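TRNA (adenine(58)-N(1))-methyltransferase TrmI (Thermus thermophilus, PDB 2PWY) catalyses the S-adenosyl-L-methionine-dependent methylation of adenosine 58 in tRNA to N(1)-methyladenosine and is required for growth at extreme temperatures. Local coordinates at residues 98-103 and 166-172; 126-130 and 156-162; 221-225 and 245-249. All blocks are in the same frame, centred on the assembly; numbering follows the deposited sequence.

Contact 1: residues 98-103 and 166-172; sequences MRVLEA and AYDGVAL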
loop_
_atom_site.group_PDB
_atom_site.type_symbol
_atom_site.label_atom_id
_atom_site.label_comp_id
_atom_site.label_asym_id
_atom_site.label_seq_id
_atom_site.Cartn_x
_atom_site.Cartn_y
_atom_site.Cartn_z
ATOM N N MET A 98 -6.605 -29.249 -15.931
ATOM C CA MET A 98 -5.643 -28.538 -16.768
ATOM C C MET A 98 -4.220 -29.071 -16.616
ATOM O O MET A 98 -3.906 -29.746 -15.632
ATOM C CB MET A 98 -5.682 -27.039 -16.486
ATOM C CG MET A 98 -6.866 -26.343 -17.140
ATOM S SD MET A 98 -6.846 -24.567 -16.860
ATOM C CE MET A 98 -8.419 -24.065 -17.564
ATOM N N ARG A 99 -3.373 -28.723 -17.584
ATOM C CA ARG A 99 -1.972 -29.140 -17.602
ATOM C C ARG A 99 -1.121 -27.879 -17.538
ATOM O O ARG A 99 -1.226 -27.014 -18.410
ATOM C CB ARG A 99 -1.683 -29.936 -18.871
ATOM C CG ARG A 99 -2.595 -31.140 -19.037
ATOM C CD ARG A 99 -2.394 -31.850 -20.373
ATOM N NE ARG A 99 -1.324 -32.850 -20.324
ATOM C CZ ARG A 99 -0.138 -32.696 -20.901
ATOM N NH1 ARG A 99 0.127 -31.584 -21.569
ATOM N NH2 ARG A 99 0.784 -33.655 -20.824
ATOM N N VAL A 100 -0.306 -27.774 -16.493
ATOM C CA VAL A 100 0.495 -26.573 -16.275
ATOM C C VAL A 100 1.985 -26.903 -16.256
ATOM O O VAL A 100 2.406 -27.868 -15.622
ATOM C CB VAL A 100 0.048 -25.813 -14.989
ATOM C CG1 VAL A 100 0.182 -26.688 -13.723
ATOM C CG2 VAL A 100 0.813 -24.499 -14.837
ATOM N N LEU A 101 2.758 -26.083 -16.961
ATOM C CA LEU A 101 4.208 -26.228 -17.021
ATOM C C LEU A 101 4.826 -25.324 -15.959
ATOM O O LEU A 101 4.434 -24.159 -15.827
ATOM C CB LEU A 101 4.704 -25.813 -18.406
ATOM C CG LEU A 101 6.185 -26.019 -18.731
ATOM C CD1 LEU A 101 6.562 -27.502 -18.756
ATOM C CD2 LEU A 101 6.498 -25.321 -20.086
ATOM N N GLU A 102 5.800 -25.857 -15.221
ATOM C CA GLU A 102 6.462 -25.093 -14.170
ATOM C C GLU A 102 7.975 -25.201 -14.228
ATOM O O GLU A 102 8.515 -26.288 -14.418
ATOM C CB GLU A 102 6.014 -25.568 -12.771
ATOM C CG GLU A 102 6.720 -24.803 -11.643
ATOM C CD GLU A 102 6.517 -25.389 -10.239
ATOM O OE1 GLU A 102 6.420 -26.629 -10.080
ATOM O OE2 GLU A 102 6.461 -24.581 -9.280
ATOM N N ALA A 103 8.653 -24.073 -14.037
ATOM C CA ALA A 103 10.090 -24.088 -13.711
ATOM C C ALA A 103 10.443 -22.818 -12.921
ATOM O O ALA A 103 9.847 -21.771 -13.170
ATOM C CB ALA A 103 10.935 -24.180 -14.992
ATOM N N ALA A 166 0.156 -27.816 -25.740
ATOM C CA ALA A 166 -0.418 -28.867 -24.893
ATOM C C ALA A 166 -0.697 -28.399 -23.466
ATOM O O ALA A 166 -1.365 -29.092 -22.707
ATOM C CB ALA A 166 0.478 -30.118 -24.881
ATOM N N TYR A 167 -0.201 -27.214 -23.121
ATOM C CA TYR A 167 -0.291 -26.711 -21.747
ATOM C C TYR A 167 -1.239 -25.533 -21.629
ATOM O O TYR A 167 -1.280 -24.646 -22.500
ATOM C CB TYR A 167 1.105 -26.352 -21.228
ATOM C CG TYR A 167 1.997 -27.572 -21.159
ATOM C CD1 TYR A 167 2.105 -28.307 -19.977
ATOM C CD2 TYR A 167 2.673 -28.038 -22.300
ATOM C CE1 TYR A 167 2.898 -29.462 -19.912
ATOM C CE2 TYR A 167 3.478 -29.181 -22.251
ATOM C CZ TYR A 167 3.586 -29.881 -21.048
ATOM O OH TYR A 167 4.372 -31.003 -20.995
ATOM N N ASP A 168 -1.984 -25.538 -20.527
ATOM C CA ASP A 168 -3.018 -24.555 -20.257
ATOM C C ASP A 168 -2.473 -23.301 -19.565
ATOM O O ASP A 168 -3.166 -22.282 -19.482
ATOM C CB ASP A 168 -4.144 -25.186 -19.442
ATOM C CG ASP A 168 -4.792 -26.344 -20.179
ATOM O OD1 ASP A 168 -5.435 -26.100 -21.231
ATOM O OD2 ASP A 168 -4.618 -27.504 -19.737
ATOM N N GLY A 169 -1.223 -23.374 -19.127
ATOM C CA GLY A 169 -0.590 -22.264 -18.408
ATOM C C GLY A 169 0.868 -22.600 -18.226
ATOM O O GLY A 169 1.256 -23.779 -18.295
ATOM N N VAL A 170 1.676 -21.564 -18.031
ATOM C CA VAL A 170 3.100 -21.725 -17.733
ATOM C C VAL A 170 3.426 -20.858 -16.526
ATOM O O VAL A 170 3.246 -19.648 -16.576
ATOM C CB VAL A 170 4.001 -21.308 -18.916
ATOM C CG1 VAL A 170 5.481 -21.375 -18.515
ATOM C CG2 VAL A 170 3.732 -22.207 -20.152
ATOM N N ALA A 171 3.913 -21.486 -15.458
ATOM C CA ALA A 171 4.273 -20.791 -14.223
ATOM C C ALA A 171 5.782 -20.758 -14.106
ATOM O O ALA A 171 6.432 -21.814 -14.098
ATOM C CB ALA A 171 3.681 -21.520 -13.020
ATOM N N LEU A 172 6.342 -19.553 -14.000
ATOM C CA LEU A 172 7.785 -19.406 -13.870
ATOM C C LEU A 172 8.178 -18.748 -12.569
ATOM O O LEU A 172 7.603 -17.725 -12.168
ATOM C CB LEU A 172 8.374 -18.600 -15.037
ATOM C CG LEU A 172 8.177 -19.203 -16.429
ATOM C CD1 LEU A 172 8.878 -18.323 -17.414
ATOM C CD2 LEU A 172 8.703 -20.648 -16.512
HETATM O O HOH W 1 2.242 -32.892 -23.027
#
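With CG turned opposite its own carbonyl carbon (chi1 -60°), Asp168 reaches back to the start of strand 99-103, while Arg99, bent at its third torsion (chi3 87°), folds its guanidinium against Ala166 and Tyr167. Asp168 holds Arg99 by two bonds: OD2 accepts Arg99 N on its anti lone pair at 2.8 Å, and Asp168 N donates to Arg99 O at 2.7 Å. The methylenes of Met98 run slantwise across the same carboxylate, Met98 CG lying 3.6 Å from Asp168 OD2, and OD1 of Asp168 forms a salt bridge with Lys189. Arg99 NH1 donates to Ala166 O at 3.1 Å; the oxygen lies near the guanidinium plane, but the nitrogen stands well above the carbonyl plane. The guanidinium also lies over one face of Tyr167 as a cation-pi contact, CZ 4.9 Å from the ring centroid. Leu101 CD1 comes over the opposite face, so the ring is packed from both sides. The phenol OH of Tyr167 is bonded to Glu125 on the next strand, and a water accepting from Arg99 NH2 reaches the same oxygen only weakly. Past the corner at Asp168, where the buried Gly169 N finds no partner, regular parallel pairing takes over: Leu101 N bonds Gly169 O at 3.1 Å, Ala171 N bonds Leu101 O at 2.7 Å and Ala103 N bonds Ala171 O. Leu101 and Val170 lie side by side on one face; Glu102 and Ala171 pack under helix 109-118 on the other, the Glu102 carboxylate bonded to Ser126 and Thr111. These are two central strands of the Rossmann-like class I methyltransferase fold, and strand 99-103 leads into the glycine-rich turn and the start of helix 109-118, where Ser107 to Leu110 bind S-adenosyl-L-methionine.

Contact 2: residues 126-130 and 156-162; sequences SYEAR and KLEEAEL. With SAH (S-adenosyl-L-homocysteine), chain E.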
loop_
_atom_site.group_PDB
_atom_site.type_symbol
_atom_site.label_atom_id
_atom_site.label_comp_id
_atom_site.label_asym_id
_atom_site.label_seq_id
_atom_site.Cartn_x
_atom_site.Cartn_y
_atom_site.Cartn_z
ATOM N N SER A 126 6.781 -30.286 -14.007
ATOM C CA SER A 126 7.686 -29.388 -13.304
ATOM C C SER A 126 9.152 -29.691 -13.587
ATOM O O SER A 126 9.569 -30.852 -13.533
ATOM C CB SER A 126 7.408 -29.461 -11.794
ATOM O OG SER A 126 8.079 -28.425 -11.103
ATOM N N TYR A 127 9.930 -28.652 -13.886
ATOM C CA TYR A 127 11.356 -28.820 -14.235
ATOM C C TYR A 127 12.250 -28.151 -13.224
ATOM O O TYR A 127 11.978 -27.032 -12.795
ATOM C CB TYR A 127 11.661 -28.240 -15.632
ATOM C CG TYR A 127 11.117 -29.130 -16.710
ATOM C CD1 TYR A 127 11.953 -29.984 -17.417
ATOM C CD2 TYR A 127 9.748 -29.161 -16.984
ATOM C CE1 TYR A 127 11.441 -30.836 -18.399
ATOM C CE2 TYR A 127 9.234 -30.010 -17.952
ATOM C CZ TYR A 127 10.083 -30.845 -18.644
ATOM O OH TYR A 127 9.563 -31.692 -19.599
ATOM N N GLU A 128 13.335 -28.830 -12.859
ATOM C CA GLU A 128 14.319 -28.257 -11.946
ATOM C C GLU A 128 15.725 -28.682 -12.363
ATOM O O GLU A 128 15.992 -29.873 -12.479
ATOM C CB GLU A 128 14.019 -28.707 -10.504
ATOM C CG GLU A 128 15.091 -28.367 -9.469
ATOM C CD GLU A 128 15.437 -26.894 -9.417
ATOM O OE1 GLU A 128 14.538 -26.063 -9.118
ATOM O OE2 GLU A 128 16.619 -26.564 -9.656
ATOM N N ALA A 129 16.606 -27.698 -12.566
ATOM C CA ALA A 129 17.981 -27.933 -13.054
ATOM C C ALA A 129 18.926 -28.503 -12.001
ATOM O O ALA A 129 19.883 -29.214 -12.336
ATOM C CB ALA A 129 18.565 -26.638 -13.624
ATOM N N ARG A 130 18.671 -28.181 -10.738
ATOM C CA ARG A 130 19.600 -28.535 -9.662
ATOM C C ARG A 130 19.120 -29.754 -8.867
ATOM O O ARG A 130 18.060 -29.703 -8.242
ATOM C CB ARG A 130 19.829 -27.333 -8.743
ATOM C CG ARG A 130 20.486 -26.150 -9.444
ATOM C CD ARG A 130 20.654 -24.953 -8.524
ATOM N NE ARG A 130 21.623 -25.215 -7.459
ATOM C CZ ARG A 130 22.104 -24.290 -6.631
ATOM N NH1 ARG A 130 21.721 -23.022 -6.742
ATOM N NH2 ARG A 130 22.979 -24.638 -5.693
ATOM N N LYS A 156 17.149 -28.526 -17.381
ATOM C CA LYS A 156 16.761 -27.169 -17.749
ATOM C C LYS A 156 15.505 -27.206 -18.607
ATOM O O LYS A 156 15.376 -28.048 -19.504
ATOM C CB LYS A 156 17.897 -26.470 -18.500
ATOM C CG LYS A 156 19.127 -26.208 -17.641
ATOM C CD LYS A 156 20.356 -25.931 -18.505
ATOM C CE LYS A 156 21.615 -25.701 -17.653
ATOM N NZ LYS A 156 21.889 -26.819 -16.669
ATOM N N LEU A 157 14.576 -26.300 -18.320
ATOM C CA LEU A 157 13.365 -26.200 -19.111
ATOM C C LEU A 157 13.700 -25.959 -20.595
ATOM O O LEU A 157 13.029 -26.505 -21.458
ATOM C CB LEU A 157 12.426 -25.117 -18.560
ATOM C CG LEU A 157 11.078 -24.929 -19.280
ATOM C CD1 LEU A 157 10.295 -26.248 -19.351
ATOM C CD2 LEU A 157 10.230 -23.815 -18.658
ATOM N N GLU A 158 14.754 -25.174 -20.870
ATOM C CA GLU A 158 15.214 -24.884 -22.248
ATOM C C GLU A 158 15.400 -26.137 -23.096
ATOM O O GLU A 158 15.350 -26.069 -24.329
ATOM C CB GLU A 158 16.592 -24.199 -22.257
ATOM C CG GLU A 158 16.675 -22.849 -21.693
ATOM C CD GLU A 158 17.027 -22.861 -20.228
ATOM O OE1 GLU A 158 16.375 -23.594 -19.460
ATOM O OE2 GLU A 158 17.950 -22.111 -19.855
ATOM N N GLU A 159 15.668 -27.258 -22.433
ATOM C CA GLU A 159 16.078 -28.491 -23.107
ATOM C C GLU A 159 14.981 -29.550 -23.080
ATOM O O GLU A 159 15.174 -30.681 -23.549
ATOM C CB GLU A 159 17.388 -29.006 -22.492
ATOM C CG GLU A 159 18.527 -28.009 -22.720
ATOM C CD GLU A 159 19.820 -28.347 -22.007
ATOM O OE1 GLU A 159 19.901 -29.383 -21.311
ATOM O OE2 GLU A 159 20.776 -27.555 -22.150
ATOM N N ALA A 160 13.814 -29.169 -22.563
ATOM C CA ALA A 160 12.714 -30.117 -22.383
ATOM C C ALA A 160 12.102 -30.550 -23.712
ATOM O O ALA A 160 11.986 -29.755 -24.634
ATOM C CB ALA A 160 11.642 -29.508 -21.506
ATOM N N GLU A 161 11.719 -31.819 -23.800
ATOM C CA GLU A 161 10.902 -32.290 -24.917
ATOM C C GLU A 161 9.443 -32.066 -24.571
ATOM O O GLU A 161 8.915 -32.718 -23.667
ATOM C CB GLU A 161 11.150 -33.771 -25.177
ATOM C CG GLU A 161 12.509 -34.045 -25.747
ATOM C CD GLU A 161 12.750 -35.520 -26.005
ATOM O OE1 GLU A 161 11.944 -36.371 -25.563
ATOM O OE2 GLU A 161 13.769 -35.814 -26.652
ATOM N N LEU A 162 8.797 -31.141 -25.281
ATOM C CA LEU A 162 7.433 -30.732 -24.955
ATOM C C LEU A 162 6.512 -30.817 -26.163
ATOM O O LEU A 162 6.944 -30.574 -27.288
ATOM C CB LEU A 162 7.421 -29.292 -24.406
ATOM C CG LEU A 162 8.163 -29.042 -23.085
ATOM C CD1 LEU A 162 7.962 -27.613 -22.603
ATOM C CD2 LEU A 162 7.755 -30.035 -21.995
HETATM N N SAH E . 8.707 -21.545 -6.879
HETATM C CA SAH E . 9.689 -22.415 -6.153
HETATM C CB SAH E . 11.019 -21.697 -5.963
HETATM C CG SAH E . 11.824 -21.607 -7.263
HETATM S SD SAH E . 13.490 -20.985 -6.912
HETATM C C SAH E . 9.083 -22.821 -4.823
HETATM O O SAH E . 8.001 -22.333 -4.462
HETATM O OXT SAH E . 9.648 -23.652 -4.104
HETATM C "C5'" SAH E . 14.086 -21.068 -8.621
HETATM C "C4'" SAH E . 14.528 -22.482 -9.011
HETATM O "O4'" SAH E . 14.599 -22.566 -10.419
HETATM C "C3'" SAH E . 15.909 -22.904 -8.492
HETATM O "O3'" SAH E . 15.767 -24.148 -7.815
HETATM C "C2'" SAH E . 16.770 -23.034 -9.748
HETATM O "O2'" SAH E . 17.695 -24.096 -9.696
HETATM C "C1'" SAH E . 15.733 -23.341 -10.799
HETATM N N9 SAH E . 16.003 -22.923 -12.185
HETATM C C8 SAH E . 16.458 -21.705 -12.605
HETATM N N7 SAH E . 16.476 -21.722 -13.957
HETATM C C5 SAH E . 15.997 -22.904 -14.405
HETATM C C6 SAH E . 15.802 -23.432 -15.687
HETATM N N6 SAH E . 16.094 -22.718 -16.786
HETATM N N1 SAH E . 15.285 -24.717 -15.791
HETATM C C2 SAH E . 14.985 -25.456 -14.673
HETATM N N3 SAH E . 15.194 -24.925 -13.415
HETATM C C4 SAH E . 15.688 -23.671 -13.289
HETATM O O HOH W 2 11.248 -33.200 -21.187
#
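OE2 of Glu128 is gripped by two donors, the ribose O2' of S-adenosylhomocysteine at 2.7 Å and Arg130 N at 2.8 Å, while OE1 takes the ribose O3' at 2.6 Å and the backbone N of Gly106. Each carboxylate oxygen thus holds one ribose hydroxyl, and backbone donors fix the carboxylate itself. The other segment reads the adenine: Leu157 N donates to adenine N1 of the ligand, and the ligand's N6 donates to Glu158 OE1 at 2.8 Å, a paired donor and acceptor that suit adenine. Beside the nucleoside, the two segments meet directly through Tyr127. Leu157, whose CG points away from its own backbone N (chi1 -178°), lays CD1 over one face of the phenol ring as a CH-pi contact, 4.1 Å from the centroid. Ala160 CB presses close to the far end of the ring, 3.4 Å from CE1, and Leu162 CD2 slides past the hydroxyl. A water in the ring plane joins Tyr127 OH, 2.8 Å away, to Glu161 N, from which it accepts. Cutting Tyr127 back to an alanine would probably leave a gap beneath Leu157 CD1 and Ala160 CB and rob the water of its phenol partner. Ala129 CB, set over the adenine face near N3 and C2, also touches Lys156 CG. Tyr127 and Glu128 end strand 123-128, Arg130 sits at the N-cap position of helix 131-144, and the 3-10 turn 157-159 lies in the loop between strands 150-154 and 167-173; Leu157 packs on strand 99-103, and Leu162 reaches both that strand and helix 181-187.

Contact 3: residues 221-225 and 245-249; sequences VLEVG and HTAFL
Leu222 and Leu249 form an antiparallel hydrogen-bonded pair where strand 248-254 slots between strands 192-198 and 216-232, the reversed last strand that marks the class I methyltransferase sheet. Of the backbone bonds, Leu249 N meets Leu222 O at 2.8 Å and is nearly straight, with 175° at the hydrogen; Leu222 N returns the bond to Leu249 O at 2.9 Å. A CA-H...O contact from Val221 to Leu249 O flanks this pair. Apolar packing fills the face that bears the leucines. Leu249, its CG opposite the carbonyl carbon (chi1 -56°), brings CD1 against both Val224 CG2, at 3.9 Å, and Leu222 CD1, at 4.1 Å; helix 82-91 packs on Leu249 and Val224. On the other face Glu223 and Phe248 lie alongside each other, the methylene CG of Glu223 set 3.5 Å from Phe248 CE1, with carboxylate and ring planes 66° apart. His245 CE1 stands over one face of the same phenyl ring. Charged and polar contacts gather at the Glu223 carboxylate: OE1 takes a hydrogen bond from Trp229 of the second subunit, and OE2 a salt bridge from Arg227 of the third. Residues 222-225 also pair with a strand of the second subunit, carrying the sheet across the interface. Two waters finish the contact. One lies between Glu223 OE2, to which it donates, and His245 ND1, while NE2 of His245 is hydrogen-bonded to Pro199 O. The second bridges the backbones where they diverge, accepting from Val224 N at 2.8 Å and donating to Ala247 O at 2.7 Å.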
loop_
_atom_site.group_PDB
_atom_site.type_symbol
_atom_site.label_atom_id
_atom_site.label_comp_id
_atom_site.label_asym_id
_atom_site.label_seq_id
_atom_site.Cartn_x
_atom_site.Cartn_y
_atom_site.Cartn_z
ATOM N N VAL A 221 1.470 -6.465 -15.045
ATOM C CA VAL A 221 2.590 -6.407 -14.131
ATOM C C VAL A 221 1.989 -5.955 -12.806
ATOM O O VAL A 221 1.396 -4.880 -12.722
ATOM C CB VAL A 221 3.681 -5.433 -14.588
ATOM C CG1 VAL A 221 4.741 -5.254 -13.458
ATOM C CG2 VAL A 221 4.339 -5.917 -15.886
ATOM N N LEU A 222 2.092 -6.788 -11.779
ATOM C CA LEU A 222 1.487 -6.399 -10.510
ATOM C C LEU A 222 2.269 -6.811 -9.280
ATOM O O LEU A 222 3.153 -7.676 -9.349
ATOM C CB LEU A 222 0.033 -6.864 -10.431
ATOM C CG LEU A 222 -0.256 -8.364 -10.449
ATOM C CD1 LEU A 222 -0.214 -8.856 -9.043
ATOM C CD2 LEU A 222 -1.637 -8.627 -11.035
ATOM N N GLU A 223 1.945 -6.145 -8.176
ATOM C CA GLU A 223 2.452 -6.479 -6.858
ATOM C C GLU A 223 1.278 -6.886 -5.987
ATOM O O GLU A 223 0.302 -6.128 -5.837
ATOM C CB GLU A 223 3.097 -5.260 -6.191
ATOM C CG GLU A 223 4.185 -4.579 -6.954
ATOM C CD GLU A 223 4.581 -3.288 -6.282
ATOM O OE1 GLU A 223 4.561 -2.231 -6.950
ATOM O OE2 GLU A 223 4.878 -3.333 -5.065
ATOM N N VAL A 224 1.382 -8.075 -5.408
ATOM C CA VAL A 224 0.394 -8.571 -4.466
ATOM C C VAL A 224 0.803 -8.122 -3.067
ATOM O O VAL A 224 1.959 -8.279 -2.664
ATOM C CB VAL A 224 0.279 -10.127 -4.533
ATOM C CG1 VAL A 224 -0.701 -10.656 -3.504
ATOM C CG2 VAL A 224 -0.144 -10.577 -5.937
ATOM N N GLY A 225 -0.144 -7.533 -2.348
ATOM C CA GLY A 225 0.051 -7.203 -0.947
ATOM C C GLY A 225 -1.046 -7.831 -0.118
ATOM O O GLY A 225 -2.239 -7.721 -0.456
ATOM N N HIS A 245 7.587 -6.457 0.391
ATOM C CA HIS A 245 7.734 -6.877 -0.996
ATOM C C HIS A 245 8.277 -8.286 -1.010
ATOM O O HIS A 245 9.067 -8.658 -0.140
ATOM C CB HIS A 245 8.705 -5.944 -1.724
ATOM C CG HIS A 245 8.961 -6.332 -3.146
ATOM N ND1 HIS A 245 8.022 -6.175 -4.141
ATOM C CD2 HIS A 245 10.054 -6.868 -3.738
ATOM C CE1 HIS A 245 8.525 -6.602 -5.287
ATOM N NE2 HIS A 245 9.756 -7.026 -5.069
ATOM N N THR A 246 7.824 -9.068 -1.981
ATOM C CA THR A 246 8.437 -10.361 -2.263
ATOM C C THR A 246 8.904 -10.354 -3.716
ATOM O O THR A 246 10.114 -10.429 -3.995
ATOM C CB THR A 246 7.460 -11.526 -1.978
ATOM O OG1 THR A 246 6.217 -11.298 -2.667
ATOM C CG2 THR A 246 7.190 -11.618 -0.475
ATOM N N ALA A 247 7.941 -10.251 -4.639
ATOM C CA ALA A 247 8.225 -10.189 -6.062
ATOM C C ALA A 247 7.087 -9.553 -6.848
ATOM O O ALA A 247 5.962 -9.447 -6.356
ATOM C CB ALA A 247 8.515 -11.597 -6.617
ATOM N N PHE A 248 7.408 -9.132 -8.067
ATOM C CA PHE A 248 6.423 -8.743 -9.049
ATOM C C PHE A 248 5.928 -9.967 -9.790
ATOM O O PHE A 248 6.683 -10.920 -9.974
ATOM C CB PHE A 248 7.064 -7.783 -10.050
ATOM C CG PHE A 248 7.596 -6.545 -9.411
ATOM C CD1 PHE A 248 6.756 -5.465 -9.197
ATOM C CD2 PHE A 248 8.921 -6.472 -8.986
ATOM C CE1 PHE A 248 7.225 -4.307 -8.570
ATOM C CE2 PHE A 248 9.410 -5.306 -8.376
ATOM C CZ PHE A 248 8.559 -4.238 -8.159
ATOM N N LEU A 249 4.670 -9.920 -10.221
ATOM C CA LEU A 249 4.115 -10.945 -11.105
ATOM C C LEU A 249 3.921 -10.343 -12.487
ATOM O O LEU A 249 3.345 -9.253 -12.631
ATOM C CB LEU A 249 2.773 -11.472 -10.571
ATOM C CG LEU A 249 2.741 -12.041 -9.148
ATOM C CD1 LEU A 249 1.372 -12.623 -8.850
ATOM C CD2 LEU A 249 3.805 -13.091 -8.981
HETATM O O HOH W 3 5.431 -5.595 -3.647
HETATM O O HOH W 4 3.359 -9.939 -6.059
#

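How the contacts relate
From the N terminus, the chain enters the catalytic domain and runs along strand 99-103, where contact 1 opens. Contact 2 opens at 126-130 and closes at 156-162, nested wholly inside the loop that contact 1 closes at 166-172. The two touch, since strands 99-103 and 123-128 are neighbours: Tyr127 N bonds to Glu102 O, and Leu101 packs on Leu162. Contact 3 follows in series, opening at 221-225 and closing at 245-249, its centre about 20 Å from that of contact 1 and 25 Å from that of contact 2. One sheet joins all three, from the ligand-binding parallel half to the antiparallel half at the subunit interfaces.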